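PDB 5TZ6: CurJ, which is a curacin-pathway polyketide synthase module whose dehydratase domain, held here in an inactive engineered form, carries out vinylogous dehydration. Local coordinates for residues Val47-Gly51 against Ala52-Ser56; Ile167-His170 against Leu171-Arg174; Ile205-Thr208 against Thr209-Leu213; Val218-Cys221 against Phe222-Ile225. The protein carries 1 engineered substitution. All coordinates share one frame; numbering follows the deposited sequence.

Contact 1: residues Val47-Gly51 against Ala52-Ser56. With 7OD ((2E,5R)-5-hydroxy-2-methylhept-2-enoic acid), chain C.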
loop_
_atom_site.group_PDB
_atom_site.type_symbol
_atom_site.label_atom_id
_atom_site.label_comp_id
_atom_site.label_asym_id
_atom_site.label_seq_id
_atom_site.Cartn_x
_atom_site.Cartn_y
_atom_site.Cartn_z
ATOM N N VAL A 47 -25.741 -5.127 -6.712
ATOM C CA VAL A 47 -25.116 -4.730 -5.460
ATOM C C VAL A 47 -24.521 -3.345 -5.647
ATOM O O VAL A 47 -23.675 -3.132 -6.523
ATOM C CB VAL A 47 -24.044 -5.738 -5.039
ATOM C CG1 VAL A 47 -23.275 -5.215 -3.841
ATOM C CG2 VAL A 47 -24.683 -7.080 -4.728
ATOM N N VAL A 48 -24.943 -2.403 -4.810
ATOM C CA VAL A 48 -24.505 -1.018 -4.901
ATOM C C VAL A 48 -24.003 -0.577 -3.539
ATOM O O VAL A 48 -24.607 -0.894 -2.506
ATOM C CB VAL A 48 -25.637 -0.091 -5.391
ATOM C CG1 VAL A 48 -25.239 1.371 -5.209
ATOM C CG2 VAL A 48 -25.955 -0.368 -6.849
ATOM N N VAL A 49 -22.890 0.155 -3.533
ATOM C CA VAL A 49 -22.331 0.740 -2.328
ATOM C C VAL A 49 -22.871 2.160 -2.208
ATOM O O VAL A 49 -22.515 3.008 -3.048
ATOM C CB VAL A 49 -20.800 0.739 -2.354
ATOM C CG1 VAL A 49 -20.261 1.408 -1.104
ATOM C CG2 VAL A 49 -20.273 -0.679 -2.488
ATOM N N PRO A 50 -23.691 2.474 -1.217
ATOM C CA PRO A 50 -24.205 3.836 -1.083
ATOM C C PRO A 50 -23.136 4.799 -0.579
ATOM O O PRO A 50 -22.112 4.402 -0.018
ATOM C CB PRO A 50 -25.343 3.682 -0.070
ATOM C CG PRO A 50 -24.934 2.508 0.762
ATOM C CD PRO A 50 -24.232 1.568 -0.181
ATOM N N GLY A 51 -23.400 6.093 -0.792
ATOM C CA GLY A 51 -22.467 7.122 -0.342
ATOM C C GLY A 51 -22.148 7.017 1.141
ATOM O O GLY A 51 -20.987 7.140 1.556
ATOM N N ALA A 52 -23.179 6.811 1.961
ATOM C CA ALA A 52 -23.013 6.621 3.398
ATOM C C ALA A 52 -21.845 5.687 3.685
ATOM O O ALA A 52 -21.058 5.917 4.612
ATOM C CB ALA A 52 -24.301 6.068 4.014
ATOM N N SER A 53 -21.713 4.638 2.878
ATOM C CA SER A 53 -20.607 3.710 3.064
ATOM C C SER A 53 -19.275 4.424 2.913
ATOM O O SER A 53 -18.368 4.245 3.732
ATOM C CB SER A 53 -20.709 2.561 2.065
ATOM O OG SER A 53 -19.537 1.763 2.110
ATOM N N HIS A 54 -19.133 5.233 1.858
ATOM C CA HIS A 54 -17.901 5.997 1.676
ATOM C C HIS A 54 -17.645 6.938 2.847
ATOM O O HIS A 54 -16.485 7.188 3.197
ATOM C CB HIS A 54 -17.952 6.760 0.355
ATOM C CG HIS A 54 -18.200 5.874 -0.825
ATOM N ND1 HIS A 54 -19.363 5.923 -1.562
ATOM C CD2 HIS A 54 -17.451 4.883 -1.366
ATOM C CE1 HIS A 54 -19.312 5.014 -2.520
ATOM N NE2 HIS A 54 -18.163 4.369 -2.422
ATOM N N ILE A 55 -18.707 7.461 3.467
ATOM C CA ILE A 55 -18.528 8.272 4.670
ATOM C C ILE A 55 -17.916 7.433 5.787
ATOM O O ILE A 55 -16.940 7.835 6.434
ATOM C CB ILE A 55 -19.866 8.902 5.094
ATOM C CG1 ILE A 55 -20.379 9.827 3.983
ATOM C CG2 ILE A 55 -19.742 9.590 6.448
ATOM C CD1 ILE A 55 -21.389 10.845 4.441
ATOM N N SER A 56 -18.478 6.248 6.027
ATOM C CA SER A 56 -17.911 5.358 7.035
ATOM C C SER A 56 -16.454 5.014 6.716
ATOM O O SER A 56 -15.602 4.954 7.617
ATOM C CB SER A 56 -18.787 4.105 7.141
ATOM O OG SER A 56 -18.174 3.091 7.907
HETATM O OAB 7OD C . -29.525 4.616 -5.042
HETATM C CAA 7OD C . -28.377 4.982 -4.719
HETATM O OAI 7OD C . -27.450 4.938 -5.560
HETATM C CAC 7OD C . -28.105 5.485 -3.296
HETATM C CAK 7OD C . -26.687 5.932 -2.906
HETATM C CAD 7OD C . -29.242 5.541 -2.262
HETATM C CAE 7OD C . -28.920 6.055 -0.849
HETATM C CAF 7OD C . -30.126 6.236 0.105
HETATM O OAH 7OD C . -30.129 5.169 1.057
HETATM C CAG 7OD C . -31.487 6.267 -0.601
HETATM C CAJ 7OD C . -32.519 6.827 0.380
#

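Contact 2: residues Ile167-His170 against Leu171-Arg174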
loop_
_atom_site.group_PDB
_atom_site.type_symbol
_atom_site.label_atom_id
_atom_site.label_comp_id
_atom_site.label_asym_id
_atom_site.label_seq_id
_atom_site.Cartn_x
_atom_site.Cartn_y
_atom_site.Cartn_z
ATOM N N ILE A 167 -41.378 3.434 5.357
ATOM C CA ILE A 167 -40.117 3.886 4.787
ATOM C C ILE A 167 -39.538 2.809 3.886
ATOM O O ILE A 167 -39.239 3.051 2.708
ATOM C CB ILE A 167 -39.133 4.282 5.900
ATOM C CG1 ILE A 167 -39.591 5.569 6.588
ATOM C CG2 ILE A 167 -37.718 4.425 5.341
ATOM C CD1 ILE A 167 -38.643 6.039 7.673
ATOM N N TYR A 168 -39.466 1.575 4.390
ATOM C CA TYR A 168 -38.821 0.542 3.593
ATOM C C TYR A 168 -39.647 0.250 2.357
ATOM O O TYR A 168 -39.109 0.133 1.247
ATOM C CB TYR A 168 -38.634 -0.719 4.431
ATOM C CG TYR A 168 -37.781 -0.499 5.665
ATOM C CD1 TYR A 168 -36.566 0.157 5.585
ATOM C CD2 TYR A 168 -38.213 -0.932 6.918
ATOM C CE1 TYR A 168 -35.792 0.365 6.712
ATOM C CE2 TYR A 168 -37.453 -0.732 8.048
ATOM C CZ TYR A 168 -36.240 -0.083 7.941
ATOM O OH TYR A 168 -35.475 0.119 9.069
ATOM N N GLN A 169 -40.968 0.283 2.509
ATOM C CA GLN A 169 -41.841 0.081 1.365
ATOM C C GLN A 169 -41.644 1.191 0.349
ATOM O O GLN A 169 -41.533 0.922 -0.857
ATOM C CB GLN A 169 -43.297 0.018 1.817
ATOM C CG GLN A 169 -44.264 -0.244 0.683
ATOM C CD GLN A 169 -44.118 -1.650 0.133
ATOM O OE1 GLN A 169 -44.273 -2.625 0.866
ATOM N NE2 GLN A 169 -43.825 -1.763 -1.159
ATOM N N HIS A 170 -41.578 2.447 0.817
ATOM C CA HIS A 170 -41.331 3.544 -0.112
ATOM C C HIS A 170 -40.095 3.263 -0.952
ATOM O O HIS A 170 -40.081 3.525 -2.160
ATOM C CB HIS A 170 -41.179 4.870 0.641
ATOM C CG HIS A 170 -40.770 6.017 -0.235
ATOM N ND1 HIS A 170 -41.671 6.928 -0.741
ATOM C CD2 HIS A 170 -39.552 6.405 -0.685
ATOM C CE1 HIS A 170 -41.028 7.828 -1.466
ATOM N NE2 HIS A 170 -39.741 7.530 -1.453
ATOM N N LEU A 171 -39.060 2.690 -0.337
ATOM C CA LEU A 171 -37.847 2.418 -1.095
ATOM C C LEU A 171 -38.025 1.188 -1.971
ATOM O O LEU A 171 -37.580 1.173 -3.125
ATOM C CB LEU A 171 -36.660 2.251 -0.140
ATOM C CG LEU A 171 -36.201 3.535 0.562
ATOM C CD1 LEU A 171 -35.139 3.220 1.593
ATOM C CD2 LEU A 171 -35.673 4.563 -0.444
ATOM N N TRP A 172 -38.700 0.161 -1.441
ATOM C CA TRP A 172 -38.922 -1.059 -2.209
ATOM C C TRP A 172 -39.590 -0.757 -3.543
ATOM O O TRP A 172 -39.245 -1.350 -4.572
ATOM C CB TRP A 172 -39.757 -2.040 -1.386
ATOM C CG TRP A 172 -39.629 -3.461 -1.836
ATOM C CD1 TRP A 172 -40.380 -4.096 -2.785
ATOM C CD2 TRP A 172 -38.662 -4.417 -1.385
ATOM N NE1 TRP A 172 -39.957 -5.397 -2.928
ATOM C CE2 TRP A 172 -38.899 -5.616 -2.086
ATOM C CE3 TRP A 172 -37.625 -4.379 -0.445
ATOM C CZ2 TRP A 172 -38.140 -6.762 -1.880
ATOM C CZ3 TRP A 172 -36.871 -5.518 -0.244
ATOM C CH2 TRP A 172 -37.132 -6.695 -0.959
ATOM N N ASP A 173 -40.528 0.189 -3.549
ATOM C CA ASP A 173 -41.246 0.518 -4.774
ATOM C C ASP A 173 -40.330 1.139 -5.821
ATOM O O ASP A 173 -40.572 0.976 -7.022
ATOM C CB ASP A 173 -42.407 1.451 -4.447
ATOM C CG ASP A 173 -43.437 0.800 -3.540
ATOM O OD1 ASP A 173 -43.585 -0.440 -3.592
ATOM O OD2 ASP A 173 -44.094 1.530 -2.770
ATOM N N ARG A 174 -39.285 1.851 -5.399
ATOM C CA ARG A 174 -38.319 2.428 -6.323
ATOM C C ARG A 174 -37.226 1.445 -6.720
ATOM O O ARG A 174 -36.210 1.862 -7.284
ATOM C CB ARG A 174 -37.688 3.691 -5.724
ATOM C CG ARG A 174 -38.536 4.943 -5.916
ATOM C CD ARG A 174 -39.637 5.035 -4.868
ATOM N NE ARG A 174 -40.458 6.230 -5.054
ATOM C CZ ARG A 174 -41.637 6.424 -4.467
ATOM N NH1 ARG A 174 -42.127 5.505 -3.648
ATOM N NH2 ARG A 174 -42.325 7.535 -4.699
#

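Contact 3: residues Ile205-Thr208 against Thr209-Leu213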
loop_
_atom_site.group_PDB
_atom_site.type_symbol
_atom_site.label_atom_id
_atom_site.label_comp_id
_atom_site.label_asym_id
_atom_site.label_seq_id
_atom_site.Cartn_x
_atom_site.Cartn_y
_atom_site.Cartn_z
ATOM N N ILE A 205 -25.691 -7.815 12.112
ATOM C CA ILE A 205 -24.435 -7.080 12.258
ATOM C C ILE A 205 -23.824 -7.441 13.603
ATOM O O ILE A 205 -24.520 -7.431 14.628
ATOM C CB ILE A 205 -24.655 -5.564 12.154
ATOM C CG1 ILE A 205 -25.177 -5.192 10.769
ATOM C CG2 ILE A 205 -23.365 -4.826 12.455
ATOM C CD1 ILE A 205 -25.424 -3.719 10.601
ATOM N N LEU A 206 -22.528 -7.762 13.617
ATOM C CA LEU A 206 -21.882 -8.151 14.865
ATOM C C LEU A 206 -20.571 -7.450 15.189
ATOM O O LEU A 206 -20.093 -7.599 16.318
ATOM C CB LEU A 206 -21.621 -9.663 14.872
ATOM C CG LEU A 206 -22.856 -10.541 14.697
ATOM C CD1 LEU A 206 -22.471 -12.002 14.826
ATOM C CD2 LEU A 206 -23.929 -10.163 15.705
ATOM N N ASN A 207 -19.976 -6.695 14.266
ATOM C CA ASN A 207 -18.642 -6.145 14.483
ATOM C C ASN A 207 -18.644 -4.630 14.662
ATOM O O ASN A 207 -17.604 -3.990 14.472
ATOM C CB ASN A 207 -17.698 -6.539 13.344
ATOM C CG ASN A 207 -18.210 -6.114 11.985
ATOM O OD1 ASN A 207 -19.341 -5.647 11.850
ATOM N ND2 ASN A 207 -17.373 -6.272 10.965
ATOM N N THR A 208 -19.786 -4.038 15.024
ATOM C CA THR A 208 -19.876 -2.583 15.122
ATOM C C THR A 208 -18.826 -1.984 16.054
ATOM O O THR A 208 -18.678 -0.755 16.083
ATOM C CB THR A 208 -21.272 -2.162 15.595
ATOM O OG1 THR A 208 -21.706 -3.023 16.652
ATOM C CG2 THR A 208 -22.271 -2.245 14.448
ATOM N N THR A 209 -18.103 -2.811 16.817
ATOM C CA THR A 209 -17.133 -2.283 17.768
ATOM C C THR A 209 -15.890 -1.753 17.071
ATOM O O THR A 209 -15.295 -0.773 17.535
ATOM C CB THR A 209 -16.750 -3.359 18.783
ATOM O OG1 THR A 209 -17.314 -3.031 20.060
ATOM C CG2 THR A 209 -15.234 -3.474 18.904
ATOM N N LYS A 210 -15.484 -2.377 15.965
ATOM C CA LYS A 210 -14.307 -1.921 15.238
ATOM C C LYS A 210 -14.605 -0.741 14.325
ATOM O O LYS A 210 -13.673 -0.038 13.921
ATOM C CB LYS A 210 -13.718 -3.071 14.414
ATOM C CG LYS A 210 -12.406 -3.634 14.951
ATOM C CD LYS A 210 -12.622 -4.480 16.193
ATOM C CE LYS A 210 -11.373 -5.277 16.539
ATOM N NZ LYS A 210 -10.161 -4.417 16.633
ATOM N N TYR A 211 -15.873 -0.508 14.001
ATOM C CA TYR A 211 -16.256 0.620 13.166
ATOM C C TYR A 211 -16.428 1.879 14.004
ATOM O O TYR A 211 -16.903 1.825 15.142
ATOM C CB TYR A 211 -17.569 0.331 12.438
ATOM C CG TYR A 211 -17.513 -0.712 11.342
ATOM C CD1 TYR A 211 -17.684 -2.059 11.630
ATOM C CD2 TYR A 211 -17.337 -0.346 10.012
ATOM C CE1 TYR A 211 -17.657 -3.016 10.627
ATOM C CE2 TYR A 211 -17.305 -1.299 9.002
ATOM C CZ TYR A 211 -17.467 -2.631 9.316
ATOM O OH TYR A 211 -17.440 -3.585 8.320
ATOM N N GLN A 212 -16.048 3.022 13.432
ATOM C CA GLN A 212 -16.491 4.295 13.991
ATOM C C GLN A 212 -18.006 4.433 13.862
ATOM O O GLN A 212 -18.720 4.573 14.861
ATOM C CB GLN A 212 -15.778 5.465 13.302
ATOM C CG GLN A 212 -14.328 5.677 13.722
ATOM C CD GLN A 212 -13.446 4.480 13.440
ATOM O OE1 GLN A 212 -13.364 4.012 12.307
ATOM N NE2 GLN A 212 -12.774 3.980 14.473
ATOM N N LEU A 213 -18.505 4.408 12.627
ATOM C CA LEU A 213 -19.933 4.350 12.336
ATOM C C LEU A 213 -20.139 3.352 11.212
ATOM O O LEU A 213 -19.629 3.551 10.105
ATOM C CB LEU A 213 -20.501 5.714 11.936
ATOM C CG LEU A 213 -20.683 6.778 13.011
ATOM C CD1 LEU A 213 -21.398 7.977 12.418
ATOM C CD2 LEU A 213 -21.459 6.215 14.193
#

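Contact 4: residues Val218-Cys221 against Phe222-Ile225. With 7OD ((2E,5R)-5-hydroxy-2-methylhept-2-enoic acid), chain C.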
loop_
_atom_site.group_PDB
_atom_site.type_symbol
_atom_site.label_atom_id
_atom_site.label_comp_id
_atom_site.label_asym_id
_atom_site.label_seq_id
_atom_site.Cartn_x
_atom_site.Cartn_y
_atom_site.Cartn_z
ATOM N N VAL A 218 -24.974 4.874 9.058
ATOM C CA VAL A 218 -24.967 6.126 8.305
ATOM C C VAL A 218 -26.093 6.134 7.281
ATOM O O VAL A 218 -26.850 7.116 7.158
ATOM C CB VAL A 218 -23.593 6.329 7.640
ATOM C CG1 VAL A 218 -23.576 7.597 6.793
ATOM C CG2 VAL A 218 -22.504 6.385 8.707
ATOM N N ASP A 219 -26.253 5.020 6.560
ATOM C CA ASP A 219 -27.320 4.965 5.576
ATOM C C ASP A 219 -28.676 5.122 6.240
ATOM O O ASP A 219 -29.522 5.875 5.752
ATOM C CB ASP A 219 -27.269 3.666 4.785
ATOM C CG ASP A 219 -28.092 3.742 3.516
ATOM O OD1 ASP A 219 -27.621 4.373 2.546
ATOM O OD2 ASP A 219 -29.216 3.189 3.497
ATOM N N SER A 220 -28.901 4.431 7.359
ATOM C CA SER A 220 -30.184 4.568 8.040
ATOM C C SER A 220 -30.463 6.030 8.359
ATOM O O SER A 220 -31.586 6.526 8.164
ATOM C CB SER A 220 -30.187 3.734 9.321
ATOM O OG SER A 220 -30.003 2.356 9.040
ATOM N N CYS A 221 -29.431 6.749 8.807
ATOM C CA CYS A 221 -29.599 8.170 9.082
ATOM C C CYS A 221 -30.092 8.904 7.845
ATOM O O CYS A 221 -31.035 9.699 7.918
ATOM C CB CYS A 221 -28.287 8.777 9.585
ATOM S SG CYS A 221 -27.915 8.375 11.297
ATOM N N PHE A 222 -29.472 8.644 6.689
ATOM C CA PHE A 222 -29.991 9.265 5.471
ATOM C C PHE A 222 -31.406 8.794 5.135
ATOM O O PHE A 222 -32.185 9.556 4.548
ATOM C CB PHE A 222 -29.052 9.000 4.295
ATOM C CG PHE A 222 -27.673 9.567 4.481
ATOM C CD1 PHE A 222 -27.430 10.530 5.448
ATOM C CD2 PHE A 222 -26.623 9.150 3.677
ATOM C CE1 PHE A 222 -26.162 11.053 5.627
ATOM C CE2 PHE A 222 -25.354 9.671 3.842
ATOM C CZ PHE A 222 -25.123 10.623 4.821
ATOM N N GLN A 223 -31.763 7.558 5.508
ATOM C CA GLN A 223 -33.100 7.040 5.225
ATOM C C GLN A 223 -34.162 7.789 6.007
ATOM O O GLN A 223 -35.325 7.829 5.589
ATOM C CB GLN A 223 -33.200 5.557 5.570
ATOM C CG GLN A 223 -32.263 4.636 4.833
ATOM C CD GLN A 223 -32.248 3.262 5.466
ATOM O OE1 GLN A 223 -33.193 2.884 6.153
ATOM N NE2 GLN A 223 -31.169 2.517 5.261
ATOM N N SER A 224 -33.795 8.363 7.154
ATOM C CA SER A 224 -34.797 9.072 7.943
ATOM C C SER A 224 -35.518 10.136 7.122
ATOM O O SER A 224 -36.709 10.381 7.338
ATOM C CB SER A 224 -34.154 9.711 9.176
ATOM O OG SER A 224 -33.152 10.644 8.810
ATOM N N ILE A 225 -34.833 10.768 6.162
ATOM C CA ILE A 225 -35.478 11.862 5.441
ATOM C C ILE A 225 -36.656 11.351 4.635
ATOM O O ILE A 225 -37.597 12.106 4.368
ATOM C CB ILE A 225 -34.504 12.620 4.514
ATOM C CG1 ILE A 225 -34.431 11.939 3.149
ATOM C CG2 ILE A 225 -33.123 12.762 5.150
ATOM C CD1 ILE A 225 -34.456 12.922 1.997
HETATM O OAB 7OD C . -29.525 4.616 -5.042
HETATM C CAA 7OD C . -28.377 4.982 -4.719
HETATM O OAI 7OD C . -27.450 4.938 -5.560
HETATM C CAC 7OD C . -28.105 5.485 -3.296
HETATM C CAK 7OD C . -26.687 5.932 -2.906
HETATM C CAD 7OD C . -29.242 5.541 -2.262
HETATM C CAE 7OD C . -28.920 6.055 -0.849
HETATM C CAF 7OD C . -30.126 6.236 0.105
HETATM O OAH 7OD C . -30.129 5.169 1.057
HETATM C CAG 7OD C . -31.487 6.267 -0.601
HETATM C CAJ 7OD C . -32.519 6.827 0.380
HETATM O O HOH W 1 -32.630 1.862 9.071
#

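Contact 1: residues Val47-Gly51 against Ala52-Ser56
The carbonyl oxygen of Pro-50 takes the first bond of the helix that follows it, accepting Ser-53 N at 2.9 Å. The donor stands above the carbonyl plane and its N-H is well bent, at 131°, as suits a tight turn in which Pro-50 is the N-cap. One residue on, Ile-55 N bonds to Gly-51 O at 3.0 Å, now in the carbonyl plane, and the regular helix is under way. Side chains close the corner between strand 46-49 and helix 51-65. Val-49 turns CG1 anti to its backbone N (chi1 178°), which lays that methyl alongside Ser-53, 3.3 Å from OG. The imidazole of His-54 turns back toward the join, its edge meeting Gly-51 CA, with Val-49 CG1 also close by. With an alanine at His-54, the corner would probably lose the ring that fills in beside Gly-51 and Val-49. On the pocket side, Pro-50 CA touches the ligand methyl CAK at 3.7 Å. A carbon of the ligand, not its carboxylate, therefore meets the amino end of the helix; in related hotdog dehydratases this end is thought to receive the thioester carbonyl, which its dipole would be likely to polarise.

Contact 2: residues Ile167-His170 against Leu171-Arg174
Backbone hydrogen bonds tie Ile-167, Tyr-168 and Gln-169 to the residues four places on, making this the last turns of helix 164-173. Leu-171 N reaches Ile-167 O, Trp-172 N reaches Tyr-168 O, and Asp-173 N reaches Gln-169 O at 3.0 Å.

A side-chain bond runs along the exposed flank of the same turn. Gln-169 bends at chi2 (69°), which swings its amide forward along the helix to Asp-173, where NE2 donates to OD1 at 2.8 Å. The acceptor lies in the amide plane, but the donor meets the carboxylate from above its own plane.

Stacking supplies the third kind of interaction. The guanidinium of Arg-174 lies flat on one face of the His-170 ring, the centres 3.8 Å apart and the planes 21° from parallel. Its NH1 sits over the rim of the ring and also donates to His-170 O at 3.2 Å, on a lone pair in the carbonyl plane. Both groups are anchored beyond the stack, Arg-174 NE by Glu-238 O just before strand 239-250 and His-170 NE2 by Thr-239 OG1 at its first residue.

Apolar contact falls to Leu-171, whose side chain packs on Ile-176 and Leu-178 and touches the bound acid.

Arg-174 thus satisfies a carbonyl near the carboxyl end of the helix, and its positive charge over the imidazole would be expected to disfavour a second proton on His-170.

Contact 3: residues Ile205-Thr208 against Thr209-Leu213
Asn-207 sets CG between its backbone N and carbonyl carbon (chi1 56°), while Tyr-211 turns CG beside its own backbone N (chi1 -70°), and these two choices bring the carboxamide up to the phenol ring. The chain between them forms a beta turn in the loop that joins strand 194-200 to helix 215-223. Lys-210 N closes the turn on Asn-207 O at 3.1 Å, with the donor above the carbonyl plane. That same oxygen lies in the plane of the Tyr-211 ring at its edge, 3.4 Å from CD1. The amide stands steeply to the ring, planes 73° apart, and its ND2 lies at the ring edge, so the two do not stack. Beyond the turn, the phenol packs on Leu-11, Phe-37 and Ser-56, and the backbone oxygen of Tyr-211 accepts a hydrogen bond from Ser-253 OG. With an alanine in place of Tyr-211, the Asn-207 amide would probably be set freer to turn, and the loop would lose its aromatic contact with helix 51-65. At the ring edge itself, Asn-207 ND2 comes within 3.3 Å of Tyr-211 CE1.

Contact 4: residues Val218-Cys221 against Phe222-Ile225
Val-218 O and Asp-219 O accept Phe-222 N and Gln-223 N in regular alpha-helical bonds, the second at 2.8 Å. This is helix 215-223, which belongs to the second hotdog unit of the dehydratase. On one side of it, Val-218 and Phe-222 point the same way, with CG1 3.9 Å from CZ; Val-218 O lies over one face of the phenyl ring, and Ile-245 and Ala-52 pack on the ring as well. On another side, Asp-219 and Gln-223 cross at about a right angle. Asp-219 holds CG anti to its backbone N (chi1 -164°), which carries the carboxylate to Gln-223 and the ligand. Gln-223 NE2 donates almost straight (168°) to Asp-219 OD2 at 2.7 Å, arriving on the anti side of the carboxylate, and also bonds to Phe-182 O. Its OE1 takes a hydrogen from a water that donates likewise to Ser-220 OG, a group also tied to Thr-216 O. Gln-223 thus acts as a second-shell residue, fixing the rotation of an aspartate whose sequence setting, HPTLVD, resembles the catalytic motif of related dehydratases. With OD2 so held, Asp-219 OD1 accepts the ligand hydroxyl OAH at 3.0 Å.

In the fold
The four contacts follow one another along the chain in a double-hotdog dehydratase, contact 1 in the first hotdog unit and the other three in the second. Helices 51-65 and 215-223 meet where contact 1 touches contact 4, Ala-52 CB lying 3.3 Å from Val-218 CG1; the centres of these contacts are about 12 Å apart, and both border the bound acid. Contact 2, on helix 164-173, sends Leu-171 to the same ligand and touches contact 4, about 13 Å away between centres. Contact 3 lies off the pocket, in the loop before helix 215-223, and reaches contact 1 through Ser-56 OG and Leu-213 O. The ligand pocket, probably the substrate site, is therefore assembled from both units.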